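Local coordinates for protein 1H-3-hydroxy-4-oxoquinoline 2,4-dioxygenase (Pseudomonas putida, PDB 3IBT) that catalyses the cofactor-independent cleavage of 3-hydroxy-1H-quinolin-4-one by dioxygen, yielding N-formylanthranilate and carbon monoxide in oxoquinoline degradation, at residues A[34-39]-A[163-168]; A[54-59]-A[63-68]. All blocks are in the same frame, centred on the assembly; numbering follows the deposited sequence.

Contact 1. Residues A[34-39]-A[163-168]; sequences HRLFKN and LNHLRN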
loop_
_atom_site.group_PDB
_atom_site.type_symbol
_atom_site.label_atom_id
_atom_site.label_comp_id
_atom_site.label_asym_id
_atom_site.label_seq_id
_atom_site.Cartn_x
_atom_site.Cartn_y
_atom_site.Cartn_z
ATOM N N HIS A 34 1.134 10.159 -2.916
ATOM C CA HIS A 34 2.318 9.884 -3.701
ATOM C C HIS A 34 3.555 10.394 -2.927
ATOM O O HIS A 34 4.685 9.912 -3.127
ATOM C CB HIS A 34 2.197 10.531 -5.083
ATOM C CG HIS A 34 2.314 12.024 -5.067
ATOM N ND1 HIS A 34 1.553 12.824 -4.245
ATOM C CD2 HIS A 34 3.104 12.865 -5.773
ATOM C CE1 HIS A 34 1.863 14.093 -4.441
ATOM N NE2 HIS A 34 2.807 14.146 -5.363
ATOM N N ARG A 35 3.337 11.341 -2.013
ATOM C CA ARG A 35 4.407 11.826 -1.130
ATOM C C ARG A 35 4.928 10.717 -0.175
ATOM O O ARG A 35 5.978 10.819 0.438
ATOM C CB ARG A 35 3.935 13.082 -0.374
ATOM C CG ARG A 35 3.520 14.215 -1.308
ATOM C CD ARG A 35 2.777 15.386 -0.609
ATOM N NE ARG A 35 1.477 14.987 -0.045
ATOM C CZ ARG A 35 0.798 15.648 0.901
ATOM N NH1 ARG A 35 1.301 16.754 1.429
ATOM N NH2 ARG A 35 -0.376 15.193 1.343
ATOM N N LEU A 36 4.192 9.636 -0.028
ATOM C CA LEU A 36 4.762 8.525 0.714
ATOM C C LEU A 36 6.024 8.062 -0.024
ATOM O O LEU A 36 6.955 7.541 0.582
ATOM C CB LEU A 36 3.764 7.380 0.869
ATOM C CG LEU A 36 4.218 6.165 1.718
ATOM C CD1 LEU A 36 4.568 6.560 3.166
ATOM C CD2 LEU A 36 3.191 5.047 1.739
ATOM N N PHE A 37 6.064 8.268 -1.330
ATOM C CA PHE A 37 7.117 7.687 -2.115
ATOM C C PHE A 37 8.211 8.679 -2.423
ATOM O O PHE A 37 9.036 8.429 -3.280
ATOM C CB PHE A 37 6.570 7.060 -3.409
ATOM C CG PHE A 37 5.590 5.935 -3.169
ATOM C CD1 PHE A 37 4.218 6.125 -3.403
ATOM C CD2 PHE A 37 6.023 4.701 -2.686
ATOM C CE1 PHE A 37 3.285 5.108 -3.181
ATOM C CE2 PHE A 37 5.096 3.668 -2.432
ATOM C CZ PHE A 37 3.724 3.873 -2.690
ATOM N N LYS A 38 8.246 9.778 -1.687
ATOM C CA LYS A 38 9.020 10.907 -2.137
ATOM C C LYS A 38 10.485 10.561 -2.182
ATOM O O LYS A 38 11.206 11.063 -3.075
ATOM C CB LYS A 38 8.774 12.161 -1.285
ATOM C CG LYS A 38 9.300 12.090 0.143
ATOM C CD LYS A 38 9.097 13.442 0.817
ATOM C CE LYS A 38 10.060 13.596 1.998
ATOM N NZ LYS A 38 9.495 14.278 3.220
ATOM N N ASN A 39 10.912 9.694 -1.237
ATOM C CA ASN A 39 12.330 9.292 -1.137
ATOM C C ASN A 39 12.628 8.150 -2.063
ATOM O O ASN A 39 13.664 8.138 -2.691
ATOM C CB ASN A 39 12.754 8.931 0.283
ATOM C CG ASN A 39 12.717 10.119 1.232
ATOM O OD1 ASN A 39 12.827 11.295 0.817
ATOM N ND2 ASN A 39 12.549 9.819 2.535
ATOM N N LEU A 163 8.017 11.362 10.644
ATOM C CA LEU A 163 7.342 12.343 11.495
ATOM C C LEU A 163 6.560 13.338 10.648
ATOM O O LEU A 163 5.387 13.575 10.902
ATOM C CB LEU A 163 8.327 13.053 12.428
ATOM C CG LEU A 163 8.942 12.121 13.467
ATOM C CD1 LEU A 163 10.077 12.766 14.185
ATOM C CD2 LEU A 163 7.912 11.719 14.464
ATOM N N ASN A 164 7.184 13.880 9.614
ATOM C CA ASN A 164 6.493 14.865 8.796
ATOM C C ASN A 164 5.237 14.274 8.179
ATOM O O ASN A 164 4.190 14.967 8.014
ATOM C CB ASN A 164 7.371 15.427 7.674
ATOM C CG ASN A 164 6.616 16.464 6.845
ATOM O OD1 ASN A 164 6.076 17.432 7.387
ATOM N ND2 ASN A 164 6.517 16.234 5.553
ATOM N N HIS A 165 5.374 12.995 7.820
ATOM C CA HIS A 165 4.292 12.286 7.181
ATOM C C HIS A 165 3.087 12.193 8.123
ATOM O O HIS A 165 1.977 12.650 7.807
ATOM C CB HIS A 165 4.727 10.919 6.752
ATOM C CG HIS A 165 3.659 10.165 6.056
ATOM N ND1 HIS A 165 3.257 10.463 4.774
ATOM C CD2 HIS A 165 2.887 9.136 6.462
ATOM C CE1 HIS A 165 2.294 9.638 4.409
ATOM N NE2 HIS A 165 2.043 8.829 5.421
ATOM N N LEU A 166 3.312 11.639 9.302
ATOM C CA LEU A 166 2.241 11.549 10.256
ATOM C C LEU A 166 2.050 12.857 11.037
ATOM O O LEU A 166 1.536 12.874 12.157
ATOM C CB LEU A 166 2.406 10.296 11.135
ATOM C CG LEU A 166 3.746 9.979 11.796
ATOM C CD1 LEU A 166 3.972 10.816 13.080
ATOM C CD2 LEU A 166 3.770 8.516 12.098
ATOM N N ARG A 167 2.422 13.979 10.440
ATOM C CA ARG A 167 1.930 15.262 10.963
ATOM C C ARG A 167 1.358 16.148 9.919
ATOM O O ARG A 167 0.782 17.147 10.254
ATOM C CB ARG A 167 3.010 16.056 11.692
ATOM C CG ARG A 167 3.220 15.592 13.106
ATOM C CD ARG A 167 4.700 15.667 13.472
ATOM N NE ARG A 167 5.039 14.800 14.606
ATOM C CZ ARG A 167 6.123 14.953 15.371
ATOM N NH1 ARG A 167 6.994 15.939 15.126
ATOM N NH2 ARG A 167 6.336 14.114 16.384
ATOM N N ASN A 168 1.553 15.828 8.655
ATOM C CA ASN A 168 1.207 16.790 7.635
ATOM C C ASN A 168 0.540 16.167 6.413
ATOM O O ASN A 168 -0.267 16.821 5.731
ATOM C CB ASN A 168 2.429 17.652 7.264
ATOM C CG ASN A 168 2.746 18.736 8.316
ATOM O OD1 ASN A 168 2.999 18.432 9.490
ATOM N ND2 ASN A 168 2.746 20.013 7.880
#

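Contact 2. Residues A[54-59]-A[63-68]; sequences DWRGHD and TDSGDF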
loop_
_atom_site.group_PDB
_atom_site.type_symbol
_atom_site.label_atom_id
_atom_site.label_comp_id
_atom_site.label_asym_id
_atom_site.label_seq_id
_atom_site.Cartn_x
_atom_site.Cartn_y
_atom_site.Cartn_z
ATOM N N ASP A 54 -2.748 8.803 -6.840
ATOM C CA ASP A 54 -3.446 9.246 -5.627
ATOM C C ASP A 54 -4.872 8.729 -5.665
ATOM O O ASP A 54 -5.713 9.205 -6.450
ATOM C CB ASP A 54 -3.470 10.777 -5.497
ATOM C CG ASP A 54 -2.139 11.417 -5.826
ATOM O OD1 ASP A 54 -1.105 10.687 -5.719
ATOM O OD2 ASP A 54 -2.128 12.636 -6.173
ATOM N N TRP A 55 -5.124 7.764 -4.797
ATOM C CA TRP A 55 -6.421 7.147 -4.649
ATOM C C TRP A 55 -7.597 8.141 -4.699
ATOM O O TRP A 55 -7.455 9.299 -4.281
ATOM C CB TRP A 55 -6.402 6.428 -3.312
ATOM C CG TRP A 55 -5.542 5.220 -3.284
ATOM C CD1 TRP A 55 -4.675 4.836 -2.287
ATOM C CD2 TRP A 55 -5.498 4.193 -4.271
ATOM N NE1 TRP A 55 -4.086 3.628 -2.607
ATOM C CE2 TRP A 55 -4.580 3.213 -3.819
ATOM C CE3 TRP A 55 -6.148 4.001 -5.496
ATOM C CZ2 TRP A 55 -4.286 2.074 -4.559
ATOM C CZ3 TRP A 55 -5.853 2.865 -6.230
ATOM C CH2 TRP A 55 -4.929 1.916 -5.760
ATOM N N ARG A 56 -8.744 7.686 -5.209
ATOM C CA ARG A 56 -9.997 8.423 -5.021
ATOM C C ARG A 56 -9.997 9.272 -3.747
ATOM O O ARG A 56 -9.735 8.760 -2.667
ATOM C CB ARG A 56 -11.180 7.456 -4.931
ATOM C CG ARG A 56 -12.041 7.426 -6.151
ATOM C CD ARG A 56 -13.311 6.534 -5.961
ATOM N NE ARG A 56 -13.536 5.852 -7.290
ATOM C CZ ARG A 56 -14.277 6.429 -8.336
ATOM N NH1 ARG A 56 -14.914 7.720 -8.218
ATOM N NH2 ARG A 56 -14.371 5.693 -9.506
ATOM N N GLY A 57 -10.282 10.560 -3.854
ATOM C CA GLY A 57 -10.453 11.381 -2.657
ATOM C C GLY A 57 -9.158 11.821 -2.022
ATOM O O GLY A 57 -9.153 12.635 -1.083
ATOM N N HIS A 58 -8.062 11.278 -2.548
ATOM C CA HIS A 58 -6.737 11.550 -2.038
ATOM C C HIS A 58 -5.935 12.568 -2.847
ATOM O O HIS A 58 -4.816 12.936 -2.470
ATOM C CB HIS A 58 -5.979 10.247 -1.911
ATOM C CG HIS A 58 -6.491 9.403 -0.798
ATOM N ND1 HIS A 58 -7.438 8.424 -0.987
ATOM C CD2 HIS A 58 -6.246 9.440 0.534
ATOM C CE1 HIS A 58 -7.722 7.859 0.175
ATOM N NE2 HIS A 58 -7.009 8.456 1.114
ATOM N N ASP A 59 -6.509 13.040 -3.944
ATOM C CA ASP A 59 -5.856 14.062 -4.729
ATOM C C ASP A 59 -5.683 15.362 -3.915
ATOM O O ASP A 59 -6.280 15.521 -2.832
ATOM C CB ASP A 59 -6.607 14.286 -6.052
ATOM C CG ASP A 59 -8.119 14.466 -5.868
ATOM O OD1 ASP A 59 -8.758 13.617 -5.165
ATOM O OD2 ASP A 59 -8.661 15.453 -6.460
ATOM N N THR A 63 -11.196 15.221 -3.330
ATOM C CA THR A 63 -12.489 15.272 -3.989
ATOM C C THR A 63 -13.425 14.213 -3.445
ATOM O O THR A 63 -13.100 13.031 -3.396
ATOM C CB THR A 63 -12.367 15.092 -5.515
ATOM O OG1 THR A 63 -11.303 15.908 -6.011
ATOM C CG2 THR A 63 -13.650 15.504 -6.195
ATOM N N ASP A 64 -14.610 14.652 -3.053
ATOM C CA ASP A 64 -15.650 13.734 -2.622
ATOM C C ASP A 64 -16.296 13.096 -3.856
ATOM O O ASP A 64 -15.768 13.154 -4.978
ATOM C CB ASP A 64 -16.705 14.471 -1.780
ATOM C CG ASP A 64 -16.179 15.800 -1.221
ATOM O OD1 ASP A 64 -15.128 15.790 -0.526
ATOM O OD2 ASP A 64 -16.817 16.858 -1.496
ATOM N N SER A 65 -17.465 12.523 -3.618
ATOM C CA SER A 65 -18.154 11.630 -4.522
ATOM C C SER A 65 -18.633 10.581 -3.550
ATOM O O SER A 65 -18.378 10.695 -2.340
ATOM C CB SER A 65 -17.208 11.003 -5.555
ATOM O OG SER A 65 -17.899 10.036 -6.379
ATOM N N GLY A 66 -19.326 9.566 -4.059
ATOM C CA GLY A 66 -19.860 8.519 -3.205
ATOM C C GLY A 66 -18.755 7.920 -2.376
ATOM O O GLY A 66 -17.567 8.049 -2.700
ATOM N N ASP A 67 -19.138 7.289 -1.279
ATOM C CA ASP A 67 -18.183 6.452 -0.602
ATOM C C ASP A 67 -17.995 5.291 -1.582
ATOM O O ASP A 67 -18.690 5.246 -2.627
ATOM C CB ASP A 67 -18.689 6.019 0.784
ATOM C CG ASP A 67 -19.277 4.632 0.780
ATOM O OD1 ASP A 67 -20.458 4.483 0.402
ATOM O OD2 ASP A 67 -18.540 3.693 1.143
ATOM N N PHE A 68 -17.070 4.379 -1.270
ATOM C CA PHE A 68 -16.677 3.332 -2.220
ATOM C C PHE A 68 -16.040 2.122 -1.538
ATOM O O PHE A 68 -15.676 2.177 -0.359
ATOM C CB PHE A 68 -15.737 3.915 -3.304
ATOM C CG PHE A 68 -14.633 4.777 -2.742
ATOM C CD1 PHE A 68 -13.459 4.200 -2.236
ATOM C CD2 PHE A 68 -14.776 6.162 -2.680
ATOM C CE1 PHE A 68 -12.427 5.003 -1.692
ATOM C CE2 PHE A 68 -13.762 6.971 -2.141
ATOM C CZ PHE A 68 -12.587 6.385 -1.633
#

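Contact 1. Residues A[34-39]-A[163-168]
Leu-36 and His-165 carry the packing between the short 3-10 segment at 34-36 and helix 160-169. Methyl CD1 of Leu-36 lies over one face of the His-165 imidazole in a CH-pi contact, 4.2 Å from the ring centroid and 19° off the normal. CD1 of Leu-36 is displaced toward the rim, 4.0 Å from CE1 of His-165. Both side chains hold CG anti to the backbone N (chi1 -176° for Leu-36, -178° for His-165), which carries methyl and ring into the space between two backbones whose nearest CA atoms, those of the same two residues, stand 7.5 Å apart. In the alpha/beta-hydrolase fold, 34-39 belongs to the loop that follows strand 23-27, whereas 163-168 lies on a helix inserted between strands 115-119 and 207-212. The pair therefore joins the strand core to the helical insertion that covers it, beside the probable substrate site: His-165 packs on Gln-32, Leu-36 lies near Thr-94, and Phe-245 meets the imidazole edge-to-face.

At the margin, NZ of Lys-38 approaches ND2 of Asn-164 to 4.3 Å, a plain meeting of two nitrogen donors; NZ also has a long, weak ion pair with Asp-161. Glu-169 ties the segments indirectly: its carboxylate forms a salt bridge with Arg-35 and accepts a weak hydrogen bond from ND1 of His-165.

Contact 2. Residues A[54-59]-A[63-68]
Asp-59 has CG between its backbone N and carbonyl carbon (chi1 49°), a setting that presents the carboxylate to Thr-63; chi1 of -46° at Thr-63 sets OG1 beside its own backbone N, and the carboxylate meets both. OG1 of Thr-63 donates to the syn lone pair of Asp-59 OD2 at 2.7 Å, while the Thr-63 amide N makes a weak but fairly straight bond (164°) to Asp-59 OD1 at 3.4 Å. Replacing Asp-59 by an alanine removes both carboxylate oxygens and is likely to leave the Thr-63 hydroxyl without its partner and that side chain freer to turn. CA of Gly-57 adds a C-H...O contact to Thr-63 O at 3.2 Å.

Farther along, CD of Arg-56 makes a CH-pi contact over one face of the Phe-68 ring, 3.9 Å from its centroid and offset toward the rim. CB of Arg-56 lies 3.7 Å from CZ of Phe-68. NH2 of Arg-56 forms a salt bridge with Asp-76. A type II beta turn, Trp-55 to His-58, with Gly-57 at positive phi, shapes this loop between strand 49-53 and helix 70-83 of the alpha/beta-hydrolase fold, where Phe-68 packs near the probable substrate-binding Trp-30.

Overall arrangement
Both contacts are partly buried and involve loops that follow strands of the central sheet, but they span very different distances along the chain. Contact 1 bridges 34-39 and 163-168, bringing a core loop to an inserted helix; contact 2 folds one loop back on itself, 54-59 against 63-68, and lies between the segments of contact 1 along the chain. In contact 1 the buried pair is apolar-aromatic and the exposed margin polar. Contact 2 pairs a buried acid with an exposed threonine, next to a buried arginine stem against a partly exposed ring. Their centres are about 19 Å apart, yet their first segments meet through residues outside either pairing, His-34 CB lying 3.4 Å from Asp-54 OD1.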